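Side-chain contacts in uncharacterized protein lp_2219 (Lactobacillus plantarum, PDB 3HFQ), which is of unknown function but folds as a seven-bladed beta-propeller of the lactonase family, so a sugar-lactone hydrolase activity is possible though not established: residues Thr14-Gly17 / Ile18-Gly21; Thr22-Thr25 / Thr26-Thr29; Gln69-Gly72 / Gln73-His76; Arg246-Asp250 / Gly251-Tyr255. The protein carries 1 engineered substitution. All blocks are in the same frame, centred on the assembly; numbering follows the deposited sequence.

Contact 1: residues Thr14-Gly17 / Ile18-Gly21; sequences TSQG and IYQG
The ring of Tyr19 reaches back along the chain to the loop 14-17 and meets Ser15 and Gln16 with its hydroxyl end and one edge. Tyr19 CG lies anti to the carbonyl carbon (chi1 -66°), which sends the ring back beside the preceding loop. There Tyr19 OH accepts from Gln16 N at 2.9 Å. Ser15 OG sits at the ring edge, in its plane, 3.4 Å from CE1 of Tyr19. Ser15 OG also accepts from Gly17 N at 3.2 Å, which makes an ST turn, and is hydrogen-bonded to Thr9 OG1. The Gln16 side chain runs extended beyond CG, its amide turned 29° from the ring plane, and a water joins the two: it donates a hydrogen bond to Gln16 OE1 and lies 2.6 Å from Tyr19 OH. A phenylalanine in place of Tyr19 would probably keep the ring edge beside Ser15 but leave the Gln16 N-H without its acceptor and the water without one of its mates. At Gly17 the backbone angles would jam a CB against the preceding carbonyl. One phenol oxygen thus serves both a backbone amide and a water, pinning the loop to the start of strand 17-24.

Contact 2: residues Thr22-Thr25 / Thr26-Thr29; sequences TLDT and TAKT
Asp24 gathers the turn around one carboxylate oxygen: Asp24 OD1 accepts from Ala27 N at 2.9 Å. Thr26 N donates to the same Asp24 OD1 at 3.1 Å. The two donors come from different directions. The Ala27 bond is almost straight (176°) and arrives from above the carboxylate plane, whereas Thr26 N lies nearly along the C-O axis. Asp24 CG stands opposite the backbone N (chi1 -169°), a torsion that swings the carboxylate over the loop amides. A water also donates to OD1, and its link to Thr26 OG1 is weak. The backbone oxygen of Asp24 is likewise shared, taking the N-H groups of Lys28 and Thr29, while Asp24 N donates to Thr29 O at 2.9 Å. Farther out, the Lys28 chain bends at chi2 and doubles back, bringing Lys28 NZ to 3.1 Å from Thr25 O, nearly in line with that carbonyl. Packing is slight: Ala27 CB rests 3.6 Å from Asp24 CG, and Leu23 CD1 lies against the carbonyl oxygen of Thr29, at 3.4 Å. Leu23, Thr25 and Lys28 also touch Phe299 on strand 299-304, and Thr25 OG1 is hydrogen-bonded to the amino group of Met1. Lys28 and Thr29 together face Asp24 in a G1 beta bulge, here closing the tight connection between strands 17-24 and 29-38 of one propeller blade.

Contact 3: residues Gln69-Gly72 / Gln73-His76; sequences QIDG and QTAH
Gln69 and Asp71 pair with His76 and Thr74 as antiparallel hydrogen-bonded positions flanking the non-hydrogen-bonded pair Ile70-Ala75, and a type II' turn from Asp71 to Thr74 closes the hairpin, with Gly72 at positive phi. The hydroxyl of Thr74 reinforces this closure: Thr74 OG1 donates to Asp71 O at 2.6 Å, in the carbonyl plane, while Thr74 N approaches the same oxygen from above that plane at 3.1 Å. Thr74 OG1 is placed there by a chi1 of 65°, between the backbone N and the carbonyl carbon. On the face shared by Gln69, Asp71, Thr74 and His76, the imidazole leans across to Asp71. NE2 of His76 lies 3.5 Å from Asp71 OD2, which stands at the ring edge, and 3.6 Å from Asp71 CB; the carboxylate and ring planes are 43° apart. The other face carries the apolar touch, Ile70 CD1 against Ala75 CB at 3.8 Å. Gln69, bent at chi2, turns away from the partner strand, and Gln69 NE2 donates to Ile70 O at 3.2 Å and also to Lys50 O. Ile70 and Ala75 both rest on Leu36 of strand 29-38, and Ile70 also packs on Leu53 of strand 52-59. The hairpin thus joins strand 62-71 to the outermost strand of its sheet, 74-84, with its Ile70-Ala75 face turned to the neighbouring blade.

Contact 4: residues Arg246-Asp250 / Gly251-Tyr255; sequences RLSHD and GHFLY
Arg246 and Tyr255 form an antiparallel hydrogen-bonded pair, exchanging bonds between N and O in both directions. Beyond them Ser248 N donates to Phe253 O, nearly in line with the carbonyl, and a type I turn from Ser248 to Gly251 brings Gly251 N to 2.8 Å from Ser248 O. Side-chain polar bonds tie the rest of the loop. Ser248 OG, set between its backbone N and carbonyl carbon at chi1 57°, accepts from Phe253 N at 3.1 Å; its approach to Asp250 OD2 is so short that its exact length is doubtful. Asp250 OD2 accepts from His252 N at 3.0 Å, from above the carboxylate plane. Through these two separate bonds, serine and aspartate hold the backbone amides of Phe253 and His252. The His252 ring lies with one face over Asp250 O, which stands 3.8 Å above its plane, and crosses the Asp250 side chain at about a right angle. Apolar contact belongs to the leucines: Leu247 CD1 meets Leu254 CD1 at 3.9 Å, and Leu247 CG rests 3.9 Å from Gly251 CA. With an alanine in place of Leu247, the Leu254 methyl is likely to lose its partner and Gly251 CA its cover. On this side both leucines lie against Val269 of strand 263-269, Leu254 also touching Phe267. On the face of Arg246 and Tyr255, the guanidinium makes a salt bridge to Asp290, Arg246 NE a hydrogen bond to Phe291 O, and the phenol hydroxyl is hydrogen-bonded to Gly320 O and Arg315. The hairpin thereby links the outermost strand 241-247 to strand 253-259 and meets the next blade.

In the fold
All four contacts are local turns or strand ends within one seven-bladed propeller, and they follow one another along the chain in numerical order. Contacts 1 and 2 share strand 17-24, entering it and leaving it, with centres about 20 Å apart, in the sheet where strand 2-9 pairs with the C-terminal strand 334-339, so that the two chain ends close the ring in one blade. Contact 3 belongs to the following sheet, yet its centre is about 14 Å from that of contact 1, and Gln20 NE2 probably donates to Gln73 O at 3.0 Å. Contact 4 stands apart in the sheet of strands 241-247, 253-259, 263-269 and 275-282, about 13 Å from contact 2 at nearest atoms. Short turns thus close strand ends of three blades, and one side-chain bond joins two.

Contact 1: residues Thr14-Gly17 / Ile18-Gly21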
loop_
_atom_site.group_PDB
_atom_site.type_symbol
_atom_site.label_atom_id
_atom_site.label_comp_id
_atom_site.label_asym_id
_atom_site.label_seq_id
_atom_site.Cartn_x
_atom_site.Cartn_y
_atom_site.Cartn_z
ATOM N N THR A 14 4.654 5.166 -21.013
ATOM C CA THR A 14 5.031 3.983 -21.776
ATOM C C THR A 14 4.493 2.648 -21.269
ATOM O O THR A 14 4.515 1.656 -21.995
ATOM C CB THR A 14 6.562 3.866 -21.875
ATOM O OG1 THR A 14 6.900 2.667 -22.580
ATOM C CG2 THR A 14 7.183 3.824 -20.492
ATOM N N SER A 15 4.017 2.615 -20.030
ATOM C CA SER A 15 3.487 1.376 -19.457
ATOM C C SER A 15 2.218 0.900 -20.163
ATOM O O SER A 15 1.395 1.709 -20.585
ATOM C CB SER A 15 3.187 1.569 -17.970
ATOM O OG SER A 15 2.517 0.439 -17.440
ATOM N N GLN A 16 2.064 -0.415 -20.280
ATOM C CA GLN A 16 0.881 -0.988 -20.916
ATOM C C GLN A 16 -0.028 -1.682 -19.905
ATOM O O GLN A 16 -1.036 -2.287 -20.281
ATOM C CB GLN A 16 1.284 -1.984 -22.007
ATOM C CG GLN A 16 1.937 -1.344 -23.214
ATOM C CD GLN A 16 2.304 -2.362 -24.272
ATOM O OE1 GLN A 16 3.043 -3.310 -24.009
ATOM N NE2 GLN A 16 1.787 -2.171 -25.481
ATOM N N GLY A 17 0.327 -1.602 -18.625
ATOM C CA GLY A 17 -0.501 -2.225 -17.608
ATOM C C GLY A 17 0.237 -2.881 -16.457
ATOM O O GLY A 17 1.153 -2.300 -15.870
ATOM N N ILE A 18 -0.174 -4.103 -16.132
ATOM C CA ILE A 18 0.425 -4.860 -15.040
ATOM C C ILE A 18 1.552 -5.748 -15.556
ATOM O O ILE A 18 1.363 -6.525 -16.496
ATOM C CB ILE A 18 -0.642 -5.738 -14.346
ATOM C CG1 ILE A 18 -1.785 -4.852 -13.847
ATOM C CG2 ILE A 18 -0.024 -6.504 -13.180
ATOM C CD1 ILE A 18 -2.998 -5.618 -13.377
ATOM N N TYR A 19 2.727 -5.623 -14.947
ATOM C CA TYR A 19 3.874 -6.429 -15.343
ATOM C C TYR A 19 4.156 -7.505 -14.307
ATOM O O TYR A 19 3.620 -7.471 -13.198
ATOM C CB TYR A 19 5.122 -5.552 -15.537
ATOM C CG TYR A 19 5.007 -4.589 -16.701
ATOM C CD1 TYR A 19 4.298 -3.396 -16.571
ATOM C CD2 TYR A 19 5.549 -4.902 -17.950
ATOM C CE1 TYR A 19 4.124 -2.538 -17.653
ATOM C CE2 TYR A 19 5.379 -4.050 -19.045
ATOM C CZ TYR A 19 4.664 -2.870 -18.887
ATOM O OH TYR A 19 4.479 -2.020 -19.951
ATOM N N GLN A 20 4.992 -8.467 -14.682
ATOM C CA GLN A 20 5.345 -9.544 -13.772
ATOM C C GLN A 20 6.828 -9.854 -13.892
ATOM O O GLN A 20 7.419 -9.730 -14.966
ATOM C CB GLN A 20 4.496 -10.790 -14.059
ATOM C CG GLN A 20 4.801 -11.523 -15.361
ATOM C CD GLN A 20 3.779 -12.608 -15.661
ATOM O OE1 GLN A 20 3.283 -13.277 -14.752
ATOM N NE2 GLN A 20 3.468 -12.794 -16.939
ATOM N N GLY A 21 7.430 -10.233 -12.774
ATOM C CA GLY A 21 8.843 -10.541 -12.782
ATOM C C GLY A 21 9.178 -11.691 -11.865
ATOM O O GLY A 21 8.295 -12.338 -11.295
HETATM O O HOH W 1 5.421 -2.690 -22.226
#

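Contact 2: residues Thr22-Thr25 / Thr26-Thr29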
loop_
_atom_site.group_PDB
_atom_site.type_symbol
_atom_site.label_atom_id
_atom_site.label_comp_id
_atom_site.label_asym_id
_atom_site.label_seq_id
_atom_site.Cartn_x
_atom_site.Cartn_y
_atom_site.Cartn_z
ATOM N N THR A 22 10.473 -11.938 -11.716
ATOM C CA THR A 22 10.948 -13.021 -10.881
ATOM C C THR A 22 12.135 -12.576 -10.040
ATOM O O THR A 22 13.019 -11.867 -10.521
ATOM C CB THR A 22 11.398 -14.212 -11.746
ATOM O OG1 THR A 22 10.303 -14.651 -12.560
ATOM C CG2 THR A 22 11.879 -15.362 -10.869
ATOM N N LEU A 23 12.129 -12.979 -8.775
ATOM C CA LEU A 23 13.231 -12.690 -7.869
ATOM C C LEU A 23 13.913 -14.040 -7.657
ATOM O O LEU A 23 13.303 -14.976 -7.136
ATOM C CB LEU A 23 12.709 -12.130 -6.536
ATOM C CG LEU A 23 13.628 -12.145 -5.302
ATOM C CD1 LEU A 23 15.033 -11.702 -5.660
ATOM C CD2 LEU A 23 13.034 -11.240 -4.227
ATOM N N ASP A 24 15.160 -14.150 -8.104
ATOM C CA ASP A 24 15.922 -15.387 -7.964
ATOM C C ASP A 24 16.748 -15.242 -6.682
ATOM O O ASP A 24 17.707 -14.475 -6.636
ATOM C CB ASP A 24 16.846 -15.573 -9.169
ATOM C CG ASP A 24 17.478 -16.955 -9.220
ATOM O OD1 ASP A 24 17.997 -17.413 -8.180
ATOM O OD2 ASP A 24 17.472 -17.576 -10.307
ATOM N N THR A 25 16.370 -15.975 -5.638
ATOM C CA THR A 25 17.034 -15.914 -4.322
ATOM C C THR A 25 18.486 -16.400 -4.287
ATOM O O THR A 25 19.252 -15.994 -3.394
ATOM C CB THR A 25 16.224 -16.722 -3.287
ATOM O OG1 THR A 25 16.128 -18.086 -3.708
ATOM C CG2 THR A 25 14.827 -16.150 -3.134
ATOM N N THR A 26 18.859 -17.253 -5.243
ATOM C CA THR A 26 20.230 -17.755 -5.285
ATOM C C THR A 26 21.143 -16.888 -6.167
ATOM O O THR A 26 22.243 -16.544 -5.753
ATOM C CB THR A 26 20.287 -19.208 -5.796
ATOM O OG1 THR A 26 19.329 -20.016 -5.102
ATOM C CG2 THR A 26 21.677 -19.808 -5.581
ATOM N N ALA A 27 20.685 -16.561 -7.376
ATOM C CA ALA A 27 21.444 -15.739 -8.300
ATOM C C ALA A 27 21.478 -14.302 -7.860
ATOM O O ALA A 27 22.315 -13.518 -8.256
ATOM C CB ALA A 27 20.869 -15.838 -9.700
ATOM N N LYS A 28 20.507 -13.966 -7.042
ATOM C CA LYS A 28 20.416 -12.656 -6.467
ATOM C C LYS A 28 19.986 -11.619 -7.509
ATOM O O LYS A 28 20.517 -10.510 -7.577
ATOM C CB LYS A 28 21.766 -12.268 -5.883
ATOM C CG LYS A 28 22.358 -13.322 -4.933
ATOM C CD LYS A 28 21.513 -13.499 -3.680
ATOM C CE LYS A 28 22.170 -14.448 -2.683
ATOM N NZ LYS A 28 21.347 -14.670 -1.460
ATOM N N THR A 29 19.039 -12.003 -8.353
ATOM C CA THR A 29 18.597 -11.158 -9.448
ATOM C C THR A 29 17.105 -10.859 -9.412
ATOM O O THR A 29 16.319 -11.550 -8.753
ATOM C CB THR A 29 18.900 -11.828 -10.780
ATOM O OG1 THR A 29 18.269 -13.111 -10.806
ATOM C CG2 THR A 29 20.403 -12.003 -10.949
HETATM O O HOH W 2 17.111 -20.037 -7.684
#

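Contact 3: residues Gln69-Gly72 / Gln73-His76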
loop_
_atom_site.group_PDB
_atom_site.type_symbol
_atom_site.label_atom_id
_atom_site.label_comp_id
_atom_site.label_asym_id
_atom_site.label_seq_id
_atom_site.Cartn_x
_atom_site.Cartn_y
_atom_site.Cartn_z
ATOM N N GLN A 69 -8.405 -13.506 -13.236
ATOM C CA GLN A 69 -8.080 -14.824 -12.705
ATOM C C GLN A 69 -6.687 -15.122 -13.241
ATOM O O GLN A 69 -6.474 -15.109 -14.454
ATOM C CB GLN A 69 -9.042 -15.900 -13.216
ATOM C CG GLN A 69 -8.592 -17.326 -12.857
ATOM C CD GLN A 69 -8.671 -17.617 -11.364
ATOM O OE1 GLN A 69 -9.759 -17.709 -10.799
ATOM N NE2 GLN A 69 -7.515 -17.757 -10.721
ATOM N N ILE A 70 -5.738 -15.369 -12.346
ATOM C CA ILE A 70 -4.380 -15.681 -12.770
ATOM C C ILE A 70 -4.307 -17.168 -13.089
ATOM O O ILE A 70 -4.799 -17.995 -12.325
ATOM C CB ILE A 70 -3.348 -15.356 -11.666
ATOM C CG1 ILE A 70 -3.464 -13.884 -11.255
ATOM C CG2 ILE A 70 -1.944 -15.661 -12.156
ATOM C CD1 ILE A 70 -3.341 -12.911 -12.406
ATOM N N ASP A 71 -3.707 -17.500 -14.229
ATOM C CA ASP A 71 -3.558 -18.889 -14.658
ATOM C C ASP A 71 -2.146 -19.033 -15.210
ATOM O O ASP A 71 -1.876 -18.669 -16.353
ATOM C CB ASP A 71 -4.600 -19.223 -15.732
ATOM C CG ASP A 71 -4.450 -20.631 -16.282
ATOM O OD1 ASP A 71 -3.856 -21.488 -15.595
ATOM O OD2 ASP A 71 -4.941 -20.887 -17.403
ATOM N N GLY A 72 -1.248 -19.563 -14.385
ATOM C CA GLY A 72 0.134 -19.700 -14.804
ATOM C C GLY A 72 0.697 -18.298 -14.955
ATOM O O GLY A 72 0.470 -17.441 -14.102
ATOM N N GLN A 73 1.413 -18.055 -16.048
ATOM C CA GLN A 73 1.997 -16.741 -16.303
ATOM C C GLN A 73 1.069 -15.856 -17.134
ATOM O O GLN A 73 1.527 -14.952 -17.834
ATOM C CB GLN A 73 3.342 -16.897 -17.023
ATOM C CG GLN A 73 4.423 -17.525 -16.162
ATOM C CD GLN A 73 4.917 -16.585 -15.080
ATOM O OE1 GLN A 73 5.741 -15.699 -15.332
ATOM N NE2 GLN A 73 4.405 -16.762 -13.872
ATOM N N THR A 74 -0.233 -16.122 -17.063
ATOM C CA THR A 74 -1.213 -15.336 -17.806
ATOM C C THR A 74 -2.345 -14.883 -16.890
ATOM O O THR A 74 -2.493 -15.386 -15.776
ATOM C CB THR A 74 -1.828 -16.137 -18.981
ATOM O OG1 THR A 74 -2.580 -17.245 -18.472
ATOM C CG2 THR A 74 -0.734 -16.652 -19.905
ATOM N N ALA A 75 -3.141 -13.934 -17.373
ATOM C CA ALA A 75 -4.264 -13.397 -16.617
ATOM C C ALA A 75 -5.505 -13.321 -17.502
ATOM O O ALA A 75 -5.427 -12.924 -18.664
ATOM C CB ALA A 75 -3.917 -12.005 -16.085
ATOM N N HIS A 76 -6.647 -13.714 -16.951
ATOM C CA HIS A 76 -7.901 -13.688 -17.694
ATOM C C HIS A 76 -8.843 -12.702 -17.016
ATOM O O HIS A 76 -9.089 -12.804 -15.812
ATOM C CB HIS A 76 -8.534 -15.084 -17.715
ATOM C CG HIS A 76 -7.627 -16.153 -18.238
ATOM N ND1 HIS A 76 -7.199 -16.199 -19.551
ATOM C CD2 HIS A 76 -7.052 -17.219 -17.623
ATOM C CE1 HIS A 76 -6.406 -17.242 -19.719
ATOM N NE2 HIS A 76 -6.300 -17.875 -18.564
#

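Contact 4: residues Arg246-Asp250 / Gly251-Tyr255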
loop_
_atom_site.group_PDB
_atom_site.type_symbol
_atom_site.label_atom_id
_atom_site.label_comp_id
_atom_site.label_asym_id
_atom_site.label_seq_id
_atom_site.Cartn_x
_atom_site.Cartn_y
_atom_site.Cartn_z
ATOM N N ARG A 246 5.982 -0.972 5.678
ATOM C CA ARG A 246 5.945 -2.424 5.864
ATOM C C ARG A 246 6.578 -2.847 7.184
ATOM O O ARG A 246 7.441 -2.157 7.716
ATOM C CB ARG A 246 6.703 -3.114 4.731
ATOM C CG ARG A 246 6.279 -2.695 3.336
ATOM C CD ARG A 246 4.932 -3.286 2.957
ATOM N NE ARG A 246 4.640 -3.029 1.551
ATOM C CZ ARG A 246 3.520 -3.396 0.939
ATOM N NH1 ARG A 246 2.572 -4.041 1.612
ATOM N NH2 ARG A 246 3.353 -3.122 -0.350
ATOM N N LEU A 247 6.164 -4.000 7.695
ATOM C CA LEU A 247 6.704 -4.509 8.949
ATOM C C LEU A 247 7.124 -5.960 8.743
ATOM O O LEU A 247 6.398 -6.737 8.125
ATOM C CB LEU A 247 5.637 -4.429 10.044
ATOM C CG LEU A 247 6.031 -4.799 11.475
ATOM C CD1 LEU A 247 6.975 -3.744 12.043
ATOM C CD2 LEU A 247 4.774 -4.892 12.332
ATOM N N SER A 248 8.295 -6.326 9.253
ATOM C CA SER A 248 8.767 -7.700 9.106
ATOM C C SER A 248 7.809 -8.644 9.829
ATOM O O SER A 248 7.095 -8.234 10.741
ATOM C CB SER A 248 10.185 -7.844 9.670
ATOM O OG SER A 248 10.245 -7.440 11.024
ATOM N N HIS A 249 7.798 -9.907 9.412
ATOM C CA HIS A 249 6.915 -10.911 9.998
ATOM C C HIS A 249 7.094 -11.060 11.507
ATOM O O HIS A 249 6.128 -11.311 12.228
ATOM C CB HIS A 249 7.147 -12.268 9.328
ATOM C CG HIS A 249 6.113 -13.295 9.671
ATOM N ND1 HIS A 249 4.833 -13.265 9.149
ATOM C CD2 HIS A 249 6.158 -14.369 10.490
ATOM C CE1 HIS A 249 4.143 -14.277 9.634
ATOM N NE2 HIS A 249 4.919 -14.965 10.452
ATOM N N ASP A 250 8.324 -10.914 11.983
ATOM C CA ASP A 250 8.592 -11.034 13.411
ATOM C C ASP A 250 8.226 -9.750 14.156
ATOM O O ASP A 250 8.250 -9.709 15.382
ATOM C CB ASP A 250 10.065 -11.401 13.647
ATOM C CG ASP A 250 11.032 -10.428 12.994
ATOM O OD1 ASP A 250 12.233 -10.767 12.889
ATOM O OD2 ASP A 250 10.603 -9.326 12.596
ATOM N N GLY A 251 7.878 -8.709 13.403
ATOM C CA GLY A 251 7.495 -7.439 14.001
ATOM C C GLY A 251 8.637 -6.606 14.564
ATOM O O GLY A 251 8.398 -5.609 15.240
ATOM N N HIS A 252 9.875 -6.992 14.268
ATOM C CA HIS A 252 11.047 -6.286 14.784
ATOM C C HIS A 252 11.533 -5.095 13.969
ATOM O O HIS A 252 12.206 -4.209 14.503
ATOM C CB HIS A 252 12.206 -7.271 14.942
ATOM C CG HIS A 252 11.960 -8.327 15.973
ATOM N ND1 HIS A 252 12.377 -9.636 15.810
ATOM C CD2 HIS A 252 11.367 -8.273 17.184
ATOM C CE1 HIS A 252 12.046 -10.333 16.879
ATOM N NE2 HIS A 252 11.430 -9.529 17.732
ATOM N N PHE A 253 11.209 -5.067 12.681
ATOM C CA PHE A 253 11.670 -3.976 11.838
ATOM C C PHE A 253 10.591 -3.334 10.980
ATOM O O PHE A 253 9.796 -4.025 10.339
ATOM C CB PHE A 253 12.822 -4.477 10.967
ATOM C CG PHE A 253 14.019 -4.913 11.762
ATOM C CD1 PHE A 253 14.878 -3.972 12.317
ATOM C CD2 PHE A 253 14.252 -6.262 12.009
ATOM C CE1 PHE A 253 15.954 -4.368 13.112
ATOM C CE2 PHE A 253 15.326 -6.670 12.804
ATOM C CZ PHE A 253 16.176 -5.721 13.355
ATOM N N LEU A 254 10.577 -2.003 10.982
ATOM C CA LEU A 254 9.611 -1.221 10.218
ATOM C C LEU A 254 10.327 -0.521 9.066
ATOM O O LEU A 254 11.438 -0.013 9.228
ATOM C CB LEU A 254 8.949 -0.175 11.121
ATOM C CG LEU A 254 7.776 0.637 10.559
ATOM C CD1 LEU A 254 6.546 -0.263 10.415
ATOM C CD2 LEU A 254 7.460 1.787 11.500
ATOM N N TYR A 255 9.688 -0.495 7.900
ATOM C CA TYR A 255 10.273 0.141 6.728
ATOM C C TYR A 255 9.300 1.147 6.116
ATOM O O TYR A 255 8.092 0.921 6.112
ATOM C CB TYR A 255 10.643 -0.922 5.678
ATOM C CG TYR A 255 11.587 -1.999 6.187
ATOM C CD1 TYR A 255 11.134 -3.005 7.044
ATOM C CD2 TYR A 255 12.941 -1.980 5.853
ATOM C CE1 TYR A 255 12.013 -3.957 7.565
ATOM C CE2 TYR A 255 13.827 -2.927 6.368
ATOM C CZ TYR A 255 13.357 -3.910 7.226
ATOM O OH TYR A 255 14.235 -4.819 7.783
#